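PDB 3HSI: phosphatidylserine synthase from Haemophilus influenzae, which belongs to the phospholipase D superfamily and carries PLD-type sequence motifs in a mixed alpha/beta fold. Local coordinates for residues 303-308 / 353-358. Sequence-based numbering, arbitrary orientation.
Sequences IIVGDK and VRLWRD
Val-305 has CG1 beside its backbone N (chi1 -71°), which leaves CG2 between the N and the carbonyl carbon, facing Leu-355. In Leu-355 CD1 continues the chain, anti to CA (chi2 180°), and CD2 branches off towards the valine. Val-305 CG2 and Leu-355 CD2 meet at 3.7 Å, the two side chains crossing at a slant. Helix 327-341 covers this face, with Leu-335 on Leu-355 and Phe-338 on Ile-303. On the other face Ile-304 and Arg-354 run side by side, CG2 of the isoleucine 4.1 Å from CB of the arginine. The arginine end leads away, NE to a salt bridge with Glu-302 and NH1 to a hydrogen bond with Thr-419.

These are neighbouring parallel strands in the mixed sheet of the PLD-like domain, joined by a helical connection. Four backbone hydrogen bonds form the ladder. Arg-354 N donates to Ile-303 O at 2.8 Å, and Val-305 N to Arg-354 O at 3.1 Å. Next, Trp-356 N reaches Val-305 O at 2.9 Å. Asp-307 N then binds Trp-356 O at 2.8 Å, carrying the pairing just past the strand.

Beyond it, Asp-307 OD1 lies 4.2 Å from Arg-357 NH1, too far for a salt bridge. Asp-307 OD2 accepts a hydrogen bond from Val-309 N.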
loop_
_atom_site.group_PDB
_atom_site.type_symbol
_atom_site.label_atom_id
_atom_site.label_comp_id
_atom_site.label_asym_id
_atom_site.label_seq_id
_atom_site.Cartn_x
_atom_site.Cartn_y
_atom_site.Cartn_z
ATOM N N ILE C 303 21.736 5.650 18.140
ATOM C CA ILE C 303 21.181 4.837 17.068
ATOM C C ILE C 303 22.268 3.933 16.549
ATOM O O ILE C 303 23.388 4.388 16.271
ATOM C CB ILE C 303 20.617 5.724 15.929
ATOM C CG1 ILE C 303 19.560 6.689 16.501
ATOM C CG2 ILE C 303 20.057 4.821 14.801
ATOM C CD1 ILE C 303 19.055 7.801 15.512
ATOM N N ILE C 304 21.964 2.643 16.474
ATOM C CA ILE C 304 22.939 1.675 16.023
ATOM C C ILE C 304 22.390 1.009 14.772
ATOM O O ILE C 304 21.348 0.389 14.817
ATOM C CB ILE C 304 23.219 0.584 17.123
ATOM C CG1 ILE C 304 23.364 1.249 18.499
ATOM C CG2 ILE C 304 24.450 -0.256 16.742
ATOM C CD1 ILE C 304 23.769 0.271 19.735
ATOM N N VAL C 305 23.097 1.150 13.658
ATOM C CA VAL C 305 22.728 0.512 12.393
ATOM C C VAL C 305 23.948 -0.159 11.816
ATOM O O VAL C 305 25.066 0.072 12.277
ATOM C CB VAL C 305 22.204 1.554 11.350
ATOM C CG1 VAL C 305 20.854 2.049 11.771
ATOM C CG2 VAL C 305 23.179 2.723 11.222
ATOM N N GLY C 306 23.735 -0.998 10.812
ATOM C CA GLY C 306 24.817 -1.576 10.068
ATOM C C GLY C 306 25.428 -0.569 9.113
ATOM O O GLY C 306 24.729 0.294 8.537
ATOM N N ASP C 307 26.750 -0.663 8.986
ATOM C CA ASP C 307 27.470 -0.158 7.815
ATOM C C ASP C 307 26.848 -0.744 6.551
ATOM O O ASP C 307 26.403 -1.886 6.569
ATOM C CB ASP C 307 28.935 -0.618 7.891
ATOM C CG ASP C 307 29.873 0.212 7.016
ATOM O OD1 ASP C 307 30.748 0.916 7.586
ATOM O OD2 ASP C 307 29.781 0.141 5.773
ATOM N N LYS C 308 26.832 0.049 5.472
ATOM C CA LYS C 308 26.567 -0.399 4.090
ATOM C C LYS C 308 26.921 -1.862 3.828
ATOM O O LYS C 308 26.141 -2.623 3.278
ATOM C CB LYS C 308 27.488 0.380 3.135
ATOM C CG LYS C 308 27.003 1.682 2.670
ATOM C CD LYS C 308 27.639 2.058 1.306
ATOM C CE LYS C 308 29.171 2.162 1.251
ATOM N NZ LYS C 308 29.805 3.259 2.061
ATOM N N VAL C 353 25.706 8.030 16.968
ATOM C CA VAL C 353 25.354 7.201 15.841
ATOM C C VAL C 353 26.459 6.186 15.763
ATOM O O VAL C 353 27.623 6.559 15.689
ATOM C CB VAL C 353 25.233 8.023 14.531
ATOM C CG1 VAL C 353 25.115 7.091 13.296
ATOM C CG2 VAL C 353 24.024 8.941 14.603
ATOM N N ARG C 354 26.106 4.913 15.811
ATOM C CA ARG C 354 27.110 3.872 15.748
ATOM C C ARG C 354 26.909 3.022 14.528
ATOM O O ARG C 354 25.775 2.665 14.209
ATOM C CB ARG C 354 26.998 2.955 16.954
ATOM C CG ARG C 354 27.759 3.425 18.119
ATOM C CD ARG C 354 27.279 2.611 19.263
ATOM N NE ARG C 354 27.802 3.119 20.513
ATOM C CZ ARG C 354 29.013 2.867 20.981
ATOM N NH1 ARG C 354 29.885 2.117 20.301
ATOM N NH2 ARG C 354 29.346 3.378 22.148
ATOM N N LEU C 355 28.001 2.703 13.851
ATOM C CA LEU C 355 27.938 1.844 12.686
ATOM C C LEU C 355 28.579 0.491 12.993
ATOM O O LEU C 355 29.754 0.430 13.407
ATOM C CB LEU C 355 28.656 2.483 11.508
ATOM C CG LEU C 355 28.043 3.742 10.867
ATOM C CD1 LEU C 355 28.946 4.170 9.735
ATOM C CD2 LEU C 355 26.659 3.481 10.329
ATOM N N TRP C 356 27.809 -0.574 12.757
ATOM C CA TRP C 356 28.272 -1.935 13.010
ATOM C C TRP C 356 28.889 -2.498 11.749
ATOM O O TRP C 356 28.340 -2.331 10.648
ATOM C CB TRP C 356 27.102 -2.830 13.470
ATOM C CG TRP C 356 27.480 -4.227 13.951
ATOM C CD1 TRP C 356 27.682 -4.624 15.259
ATOM C CD2 TRP C 356 27.633 -5.419 13.140
ATOM N NE1 TRP C 356 27.962 -5.984 15.299
ATOM C CE2 TRP C 356 27.960 -6.489 14.024
ATOM C CE3 TRP C 356 27.593 -5.668 11.752
ATOM C CZ2 TRP C 356 28.199 -7.804 13.573
ATOM C CZ3 TRP C 356 27.832 -6.957 11.291
ATOM C CH2 TRP C 356 28.125 -8.033 12.220
ATOM N N ARG C 357 30.014 -3.181 11.922
ATOM C CA ARG C 357 30.699 -3.817 10.820
ATOM C C ARG C 357 31.640 -4.912 11.348
ATOM O O ARG C 357 32.364 -4.684 12.281
ATOM C CB ARG C 357 31.512 -2.780 10.067
ATOM C CG ARG C 357 32.129 -3.347 8.789
ATOM C CD ARG C 357 32.892 -2.296 8.031
ATOM N NE ARG C 357 33.358 -2.930 6.812
ATOM C CZ ARG C 357 33.866 -2.326 5.746
ATOM N NH1 ARG C 357 34.007 -1.004 5.705
ATOM N NH2 ARG C 357 34.236 -3.082 4.707
ATOM N N ASP C 358 31.607 -6.085 10.728
ATOM C CA ASP C 358 32.469 -7.211 11.096
ATOM C C ASP C 358 32.751 -8.050 9.839
ATOM O O ASP C 358 32.050 -9.023 9.547
ATOM C CB ASP C 358 31.790 -8.061 12.172
ATOM C CG ASP C 358 32.582 -9.325 12.516
ATOM O OD1 ASP C 358 33.817 -9.322 12.343
ATOM O OD2 ASP C 358 31.957 -10.325 12.944
#